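Local coordinates for protein ornithine carbamoyltransferase (Giardia intestinalis, PDB 3GRF) that probably transfers the carbamoyl group of carbamoyl phosphate to ornithine, as an ornithine carbamoyltransferase linked to the parasite's arginine degradation pathway, at residues A[10-15]-A[178-183]; A[108-113]-A[129-134]; A[168-173]-A[191-196]. One frame throughout, in Å; residues are numbered along the deposited sequence.

In the fold
Along the chain, contact 2 (108-113 with 129-134) is nested inside the long loop closed by contact 1 (10-15 with 178-183), whereas contacts 1 and 3 alternate their segments. Contact 2 belongs to the carbamoyl-phosphate-binding half and contact 3 (168-173 with 191-196) to the ornithine-binding half, each just past the carboxy ends of two neighbouring strands of a parallel sheet. Contact centres lie about 14 Å (1 and 2), 17 Å (1 and 3) and 18 Å (2 and 3) apart. Arg180 bonds to Phe132 O, Asn173 packs against loop 129-134, and Met179 packs on Val191. Helix 173-185 of the ornithine-binding half thus meets loops of the other half, joining the two domains.

Contact 1 of 3, residues A[10-15]-A[178-183]; sequences LLTISA and LMRGCA
Arg180 reaches from helix 173-185 across to the turn at Thr12, Ile13 and Ser14, and its side chain can be followed atom by atom. CB lies 3.8 Å from Ile13 CG2, the same methyl that sits 3.7 Å from Gly181 N, so the Ile13 branch reaches the helix backbone. The rest of Ile13 leads away, its CG1 branch anti to the backbone N (chi1 -157°), toward Pro135 and Met138 of helix 135-151. Farther along, Arg180 CD passes 3.7 Å from Ser14 OG, the hydroxyl being oblique to the guanidinium. Because the arginine is extended from CG to NE, its flat end is carried past Ser14 to Thr12. There the two side chains cross at about a right angle: Thr12 CB is 3.6 Å from Arg180 NH1, and Thr12 CG2 stands 3.7 Å above the guanidinium plane, offset toward its rim. The touch is therefore carbon over a cationic face.

The polar work is done by neighbours: Asp177 forms a salt bridge with NH1 and also accepts from Ile13 N, Phe132 O takes a further bond from NH1, and Glu208 pairs with NE and, through its other oxygen, with Ser14 OG. Held at both NE and NH1, the guanidinium would be limited in rotation, and the carboxylates probably stabilise its positive charge. About 200 Å² is buried between the segments, both sides summed. The contact packs the loop before helix 18-33 against the first helix of the Rossmann-like second domain, an interdomain junction of the two-domain aspartate/ornithine carbamoyltransferase fold.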
loop_
_atom_site.group_PDB
_atom_site.type_symbol
_atom_site.label_atom_id
_atom_site.label_comp_id
_atom_site.label_asym_id
_atom_site.label_seq_id
_atom_site.Cartn_x
_atom_site.Cartn_y
_atom_site.Cartn_z
ATOM N N LEU A 10 -18.322 9.716 11.639
ATOM C CA LEU A 10 -17.752 11.044 11.819
ATOM C C LEU A 10 -17.785 11.644 10.439
ATOM O O LEU A 10 -16.803 11.613 9.699
ATOM C CB LEU A 10 -16.284 10.985 12.349
ATOM C CG LEU A 10 -15.555 12.277 12.749
ATOM C CD1 LEU A 10 -16.113 12.841 14.049
ATOM C CD2 LEU A 10 -14.054 12.038 12.896
ATOM N N LEU A 11 -18.934 12.199 10.077
ATOM C CA LEU A 11 -19.132 12.794 8.778
ATOM C C LEU A 11 -18.877 14.309 8.832
ATOM O O LEU A 11 -18.559 14.928 7.816
ATOM C CB LEU A 11 -20.545 12.488 8.265
ATOM C CG LEU A 11 -21.060 11.040 8.038
ATOM C CD1 LEU A 11 -21.814 10.984 6.725
ATOM C CD2 LEU A 11 -19.998 9.937 8.035
ATOM N N THR A 12 -19.014 14.876 10.037
ATOM C CA THR A 12 -18.687 16.264 10.317
ATOM C C THR A 12 -18.208 16.277 11.749
ATOM O O THR A 12 -18.320 15.260 12.443
ATOM C CB THR A 12 -19.901 17.256 10.060
ATOM O OG1 THR A 12 -20.930 17.106 11.035
ATOM C CG2 THR A 12 -20.526 17.015 8.718
ATOM N N ILE A 13 -17.665 17.401 12.198
ATOM C CA ILE A 13 -17.062 17.398 13.531
ATOM C C ILE A 13 -18.115 17.442 14.632
ATOM O O ILE A 13 -17.844 17.007 15.762
ATOM C CB ILE A 13 -15.954 18.475 13.693
ATOM C CG1 ILE A 13 -15.006 18.066 14.816
ATOM C CG2 ILE A 13 -16.556 19.884 13.931
ATOM C CD1 ILE A 13 -14.177 16.840 14.516
ATOM N N SER A 14 -19.293 17.906 14.327
ATOM C CA SER A 14 -20.481 17.985 15.166
ATOM C C SER A 14 -21.147 16.594 15.334
ATOM O O SER A 14 -22.268 16.507 15.844
ATOM C CB SER A 14 -21.454 19.008 14.596
ATOM O OG SER A 14 -22.020 18.542 13.380
ATOM N N ALA A 15 -20.468 15.551 14.854
ATOM C CA ALA A 15 -20.818 14.167 15.152
ATOM C C ALA A 15 -20.372 13.942 16.608
ATOM O O ALA A 15 -20.796 12.988 17.248
ATOM C CB ALA A 15 -20.046 13.177 14.183
ATOM N N LEU A 178 -15.089 24.360 10.541
ATOM C CA LEU A 178 -14.418 25.272 11.531
ATOM C C LEU A 178 -15.513 25.951 12.368
ATOM O O LEU A 178 -15.384 26.032 13.594
ATOM C CB LEU A 178 -13.566 26.338 10.806
ATOM C CG LEU A 178 -12.024 26.340 10.902
ATOM C CD1 LEU A 178 -11.503 25.155 11.719
ATOM C CD2 LEU A 178 -11.402 26.322 9.503
ATOM N N MET A 179 -16.560 26.441 11.706
ATOM C CA MET A 179 -17.685 27.046 12.415
ATOM C C MET A 179 -18.265 26.067 13.425
ATOM O O MET A 179 -18.520 26.446 14.582
ATOM C CB MET A 179 -18.769 27.461 11.427
ATOM C CG MET A 179 -18.359 28.621 10.473
ATOM S SD MET A 179 -19.473 28.709 9.035
ATOM C CE MET A 179 -21.030 29.116 9.805
ATOM N N ARG A 180 -18.477 24.815 13.004
ATOM C CA ARG A 180 -18.948 23.760 13.934
ATOM C C ARG A 180 -17.983 23.513 15.105
ATOM O O ARG A 180 -18.437 23.310 16.233
ATOM C CB ARG A 180 -19.233 22.429 13.211
ATOM C CG ARG A 180 -20.413 22.416 12.177
ATOM C CD ARG A 180 -20.349 21.146 11.307
ATOM N NE ARG A 180 -21.138 21.255 10.042
ATOM C CZ ARG A 180 -20.683 20.948 8.823
ATOM N NH1 ARG A 180 -19.436 20.539 8.653
ATOM N NH2 ARG A 180 -21.465 21.074 7.751
ATOM N N GLY A 181 -16.668 23.451 14.837
ATOM C CA GLY A 181 -15.679 23.214 15.911
ATOM C C GLY A 181 -15.733 24.345 16.932
ATOM O O GLY A 181 -15.774 24.105 18.132
ATOM N N CYS A 182 -15.757 25.582 16.444
ATOM C CA CYS A 182 -15.845 26.768 17.274
ATOM C C CYS A 182 -17.132 26.713 18.104
ATOM O O CYS A 182 -17.107 26.953 19.281
ATOM C CB CYS A 182 -15.929 28.037 16.419
ATOM S SG CYS A 182 -14.459 28.693 15.681
ATOM N N ALA A 183 -18.271 26.483 17.474
ATOM C CA ALA A 183 -19.530 26.438 18.214
ATOM C C ALA A 183 -19.443 25.441 19.367
ATOM O O ALA A 183 -19.898 25.730 20.461
ATOM C CB ALA A 183 -20.609 26.028 17.305
#

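Contact 2 of 3, residues A[108-113]-A[129-134]; sequences LATKEM and LDDFGH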
loop_
_atom_site.group_PDB
_atom_site.type_symbol
_atom_site.label_atom_id
_atom_site.label_comp_id
_atom_site.label_asym_id
_atom_site.label_seq_id
_atom_site.Cartn_x
_atom_site.Cartn_y
_atom_site.Cartn_z
ATOM N N LEU A 108 -14.414 11.163 -0.680
ATOM C CA LEU A 108 -15.263 11.029 -1.865
ATOM C C LEU A 108 -15.805 12.403 -2.266
ATOM O O LEU A 108 -15.914 13.310 -1.428
ATOM C CB LEU A 108 -16.387 9.995 -1.608
ATOM C CG LEU A 108 -15.962 8.628 -1.026
ATOM C CD1 LEU A 108 -17.091 7.871 -0.320
ATOM C CD2 LEU A 108 -15.272 7.736 -2.063
ATOM N N ALA A 109 -16.116 12.563 -3.553
ATOM C CA ALA A 109 -16.588 13.843 -4.093
ATOM C C ALA A 109 -17.668 14.507 -3.210
ATOM O O ALA A 109 -17.403 15.556 -2.595
ATOM C CB ALA A 109 -17.068 13.679 -5.527
ATOM N N THR A 110 -18.850 13.879 -3.118
ATOM C CA THR A 110 -20.017 14.487 -2.466
ATOM C C THR A 110 -20.350 13.868 -1.117
ATOM O O THR A 110 -20.022 12.708 -0.858
ATOM C CB THR A 110 -21.275 14.372 -3.327
ATOM O OG1 THR A 110 -21.567 12.983 -3.554
ATOM C CG2 THR A 110 -21.106 15.140 -4.659
ATOM N N LYS A 111 -21.028 14.649 -0.276
ATOM C CA LYS A 111 -21.527 14.155 1.014
ATOM C C LYS A 111 -22.477 12.975 0.863
ATOM O O LYS A 111 -22.674 12.217 1.823
ATOM C CB LYS A 111 -22.142 15.277 1.868
ATOM C CG LYS A 111 -23.169 16.136 1.193
ATOM C CD LYS A 111 -23.670 17.190 2.160
ATOM C CE LYS A 111 -24.279 18.359 1.417
ATOM N NZ LYS A 111 -25.218 17.897 0.336
ATOM N N GLU A 112 -23.012 12.829 -0.360
ATOM C CA GLU A 112 -24.033 11.823 -0.766
ATOM C C GLU A 112 -23.503 10.390 -0.759
ATOM O O GLU A 112 -24.021 9.512 -0.038
ATOM C CB GLU A 112 -24.575 12.141 -2.181
ATOM C CG GLU A 112 -25.005 13.613 -2.431
ATOM C CD GLU A 112 -25.743 14.250 -1.244
ATOM O OE1 GLU A 112 -25.688 15.493 -1.108
ATOM O OE2 GLU A 112 -26.368 13.505 -0.447
ATOM N N MET A 113 -22.451 10.186 -1.549
ATOM C CA MET A 113 -21.655 8.956 -1.580
ATOM C C MET A 113 -21.088 8.576 -0.214
ATOM O O MET A 113 -21.045 7.400 0.145
ATOM C CB MET A 113 -20.517 9.140 -2.566
ATOM C CG MET A 113 -20.865 10.114 -3.689
ATOM S SD MET A 113 -19.470 10.640 -4.696
ATOM C CE MET A 113 -18.979 9.103 -5.482
ATOM N N LEU A 129 -12.709 13.992 3.689
ATOM C CA LEU A 129 -12.932 15.313 3.103
ATOM C C LEU A 129 -14.035 15.133 2.074
ATOM O O LEU A 129 -13.960 14.240 1.239
ATOM C CB LEU A 129 -11.680 15.914 2.436
ATOM C CG LEU A 129 -11.830 17.243 1.647
ATOM C CD1 LEU A 129 -12.484 18.358 2.459
ATOM C CD2 LEU A 129 -10.484 17.726 1.145
ATOM N N ASP A 130 -15.075 15.962 2.150
ATOM C CA ASP A 130 -16.092 16.015 1.097
ATOM C C ASP A 130 -16.568 17.441 1.013
ATOM O O ASP A 130 -15.970 18.302 1.648
ATOM C CB ASP A 130 -17.232 15.003 1.348
ATOM C CG ASP A 130 -18.099 15.326 2.579
ATOM O OD1 ASP A 130 -17.812 16.256 3.369
ATOM O OD2 ASP A 130 -19.104 14.614 2.741
ATOM N N ASP A 131 -17.649 17.696 0.273
ATOM C CA ASP A 131 -18.169 19.063 0.096
ATOM C C ASP A 131 -18.933 19.639 1.289
ATOM O O ASP A 131 -19.501 20.724 1.190
ATOM C CB ASP A 131 -18.976 19.198 -1.199
ATOM C CG ASP A 131 -20.183 18.274 -1.263
ATOM O OD1 ASP A 131 -20.857 18.343 -2.318
ATOM O OD2 ASP A 131 -20.450 17.503 -0.299
ATOM N N PHE A 132 -18.928 18.928 2.418
ATOM C CA PHE A 132 -19.711 19.349 3.596
ATOM C C PHE A 132 -18.899 19.420 4.911
ATOM O O PHE A 132 -19.263 20.174 5.818
ATOM C CB PHE A 132 -20.938 18.442 3.762
ATOM C CG PHE A 132 -22.057 19.044 4.577
ATOM C CD1 PHE A 132 -22.598 20.273 4.241
ATOM C CD2 PHE A 132 -22.604 18.340 5.662
ATOM C CE1 PHE A 132 -23.637 20.825 4.990
ATOM C CE2 PHE A 132 -23.651 18.870 6.417
ATOM C CZ PHE A 132 -24.173 20.119 6.064
ATOM N N GLY A 133 -17.808 18.659 5.010
ATOM C CA GLY A 133 -16.889 18.758 6.161
ATOM C C GLY A 133 -15.461 18.255 5.986
ATOM O O GLY A 133 -15.077 17.835 4.908
ATOM N N HIS A 134 -14.680 18.279 7.070
ATOM C CA HIS A 134 -13.307 17.776 7.095
ATOM C C HIS A 134 -12.838 17.626 8.534
ATOM O O HIS A 134 -11.938 18.347 8.967
ATOM C CB HIS A 134 -12.347 18.712 6.321
ATOM C CG HIS A 134 -11.044 18.063 5.955
ATOM N ND1 HIS A 134 -10.006 18.739 5.334
ATOM C CD2 HIS A 134 -10.601 16.802 6.163
ATOM C CE1 HIS A 134 -8.989 17.914 5.168
ATOM N NE2 HIS A 134 -9.331 16.732 5.652
HETATM O O HOH W 1 -15.748 12.144 1.320
#
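Lys111 N donates to Asp131 OD2 at 2.9 Å with an N-H...O angle of 142°, the direct hydrogen bond between the two segments. The amide lies in the first turn of helix 111-120, just after the N-cap position of Thr110, and meets the oxygen from above the carboxylate plane, 35° out of it. Asp131 therefore brings a carboxylate from the facing loop to the start of the helix, while its OD1 lies against the methyl of Thr110.

A second set of bonds shapes the loop itself. Asp130 OD1 accepts from Phe132 N at 3.0 Å, closing an Asx turn, and from Gly133 N at 2.9 Å. With two amides on OD1, the carboxylate is fixed so that its other oxygen, OD2, faces Lys111, 3.2 Å from Lys111 CB. Water 1 accepts from Leu108 N and lies within bonding range of Leu129 O, bridging the backbones.

Nonpolar contact comes from the lysine's methylenes. Their chain runs obliquely across Phe132, with Lys111 CD 3.4 Å from Phe132 CB. The bend at chi4 (47°) turns NZ to Glu112 OE1, a salt bridge of 2.8 Å; the ammonium is 5.7 Å from the Phe132 ring centroid, so any cation-pi attraction is weak. Phe132 is also engaged by the ornithine-binding half, where Arg180 makes a cation-pi contact with it.

Chemically, the lysine divides its roles: its backbone amide serves the Asp131 carboxylate, its methylenes serve the phenyl group, and its ammonium pairs with Glu112, which would partly offset that charge. Asp131 would also be favoured electrostatically by the helix N-terminus and by the nearby lysine charge.

Contact 3 of 3, residues A[168-173]-A[191-196]; sequences GDSMNN and VCCPDH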
loop_
_atom_site.group_PDB
_atom_site.type_symbol
_atom_site.label_atom_id
_atom_site.label_comp_id
_atom_site.label_asym_id
_atom_site.label_seq_id
_atom_site.Cartn_x
_atom_site.Cartn_y
_atom_site.Cartn_z
ATOM N N GLY A 168 -12.056 34.528 3.513
ATOM C CA GLY A 168 -12.073 33.951 2.184
ATOM C C GLY A 168 -13.414 33.415 1.761
ATOM O O GLY A 168 -14.460 33.833 2.281
ATOM N N ASP A 169 -13.368 32.521 0.785
ATOM C CA ASP A 169 -14.530 31.794 0.301
ATOM C C ASP A 169 -15.118 30.929 1.379
ATOM O O ASP A 169 -14.489 29.941 1.839
ATOM C CB ASP A 169 -14.169 30.896 -0.870
ATOM C CG ASP A 169 -15.391 30.309 -1.532
ATOM O OD1 ASP A 169 -16.525 30.539 -1.033
ATOM O OD2 ASP A 169 -15.207 29.634 -2.560
ATOM N N SER A 170 -16.335 31.294 1.778
ATOM C CA SER A 170 -16.880 30.737 2.987
ATOM C C SER A 170 -18.061 29.851 2.729
ATOM O O SER A 170 -18.712 29.370 3.667
ATOM C CB SER A 170 -17.144 31.844 4.017
ATOM O OG SER A 170 -15.892 32.439 4.384
ATOM N N MET A 171 -18.308 29.574 1.459
ATOM C CA MET A 171 -19.229 28.537 1.117
ATOM C C MET A 171 -18.324 27.359 0.860
ATOM O O MET A 171 -17.919 27.101 -0.264
ATOM C CB MET A 171 -20.032 28.923 -0.127
ATOM C CG MET A 171 -21.224 28.020 -0.313
ATOM S SD MET A 171 -22.157 28.244 -1.832
ATOM C CE MET A 171 -22.959 29.804 -1.579
ATOM N N ASN A 172 -17.923 26.685 1.935
ATOM C CA ASN A 172 -16.744 25.910 1.880
ATOM C C ASN A 172 -16.810 24.878 2.978
ATOM O O ASN A 172 -17.047 25.220 4.132
ATOM C CB ASN A 172 -15.547 26.871 2.040
ATOM C CG ASN A 172 -14.209 26.186 2.177
ATOM O OD1 ASN A 172 -14.087 24.998 2.464
ATOM N ND2 ASN A 172 -13.174 26.991 2.079
ATOM N N ASN A 173 -16.592 23.648 2.663
ATOM C CA ASN A 173 -16.675 22.555 3.622
ATOM C C ASN A 173 -15.732 22.707 4.813
ATOM O O ASN A 173 -16.033 22.243 5.921
ATOM C CB ASN A 173 -16.433 21.238 2.888
ATOM C CG ASN A 173 -14.988 21.024 2.506
ATOM O OD1 ASN A 173 -14.432 21.746 1.688
ATOM N ND2 ASN A 173 -14.364 20.014 3.111
ATOM N N VAL A 191 -16.702 34.930 10.465
ATOM C CA VAL A 191 -16.516 34.464 9.104
ATOM C C VAL A 191 -16.433 35.645 8.170
ATOM O O VAL A 191 -17.392 36.424 8.054
ATOM C CB VAL A 191 -17.613 33.500 8.662
ATOM C CG1 VAL A 191 -17.348 33.057 7.238
ATOM C CG2 VAL A 191 -17.700 32.287 9.639
ATOM N N CYS A 192 -15.235 35.831 7.605
ATOM C CA CYS A 192 -14.970 37.041 6.794
ATOM C C CYS A 192 -15.055 36.727 5.321
ATOM O O CYS A 192 -14.139 36.187 4.725
ATOM C CB CYS A 192 -13.625 37.645 7.220
ATOM S SG CYS A 192 -13.512 38.048 8.996
ATOM N N CYS A 193 -16.167 37.071 4.729
ATOM C CA CYS A 193 -16.372 36.634 3.357
ATOM C C CYS A 193 -16.953 37.763 2.519
ATOM O O CYS A 193 -17.440 38.744 3.061
ATOM C CB CYS A 193 -17.293 35.424 3.309
ATOM S SG CYS A 193 -18.901 35.693 4.097
ATOM N N PRO A 194 -16.893 37.609 1.183
ATOM C CA PRO A 194 -17.544 38.559 0.295
ATOM C C PRO A 194 -19.057 38.545 0.467
ATOM O O PRO A 194 -19.701 37.489 0.449
ATOM C CB PRO A 194 -17.157 38.058 -1.095
ATOM C CG PRO A 194 -15.937 37.181 -0.901
ATOM C CD PRO A 194 -16.164 36.555 0.432
ATOM N N ASP A 195 -19.623 39.733 0.583
ATOM C CA ASP A 195 -21.054 39.861 0.580
ATOM C C ASP A 195 -21.656 39.443 -0.745
ATOM O O ASP A 195 -22.059 40.287 -1.538
ATOM C CB ASP A 195 -21.474 41.275 0.923
ATOM C CG ASP A 195 -22.957 41.363 1.268
ATOM O OD1 ASP A 195 -23.358 42.341 1.957
ATOM O OD2 ASP A 195 -23.707 40.439 0.862
ATOM N N HIS A 196 -21.722 38.134 -0.955
ATOM C CA HIS A 196 -22.107 37.513 -2.213
ATOM C C HIS A 196 -22.616 36.092 -1.947
ATOM O O HIS A 196 -21.905 35.240 -1.408
ATOM C CB HIS A 196 -20.930 37.461 -3.174
ATOM C CG HIS A 196 -21.292 37.008 -4.555
ATOM N ND1 HIS A 196 -21.964 35.829 -4.802
ATOM C CD2 HIS A 196 -21.053 37.563 -5.766
ATOM C CE1 HIS A 196 -22.146 35.691 -6.101
ATOM N NE2 HIS A 196 -21.594 36.725 -6.709
#
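Gly168 N bonds to Cys192 O at 2.9 Å, nearly along the carbonyl axis (171°), as adjacent parallel strands 164-167 and 188-192 give way to loops, with Gly168 and Cys193 the nearest CA pair. The positive phi of Gly168 (121°) turns the chain out of the strand, a conformation in which a CB would jam against the preceding carbonyl.

Ser170 and Gly168 then pack on the departing strand. Ser170 OG donates to Gly168 O at 2.9 Å from above the carbonyl plane, pinning the turn, and its chi1 of -64° sets the hydroxyl beside its own backbone N. From there OG lies 3.3 Å from Val191 CG1 and 3.5 Å from Cys193 CB, while Ser170 CB approaches Val191 CG1 at 3.4 Å, tighter than usual for two carbons. Gly168 O also meets Cys193 CB and the Pro194 ring at CD.

Around the serine, Asp169 OD1 accepts from Met171 N, closing an Asx turn. Asn172 ND2 bonds to Asp169 O at 3.2 Å, and Asn172 OD1 caps Val174 N, leading the loop into helix 173-185. Asp169 is further bridged to Arg256. The arrangement is the strand-to-helix turn of a beta-alpha-beta crossover at the carboxy-terminal ends of two neighbouring inner strands of the parallel sheet, consistent with the Rossmann-like ornithine-binding domain.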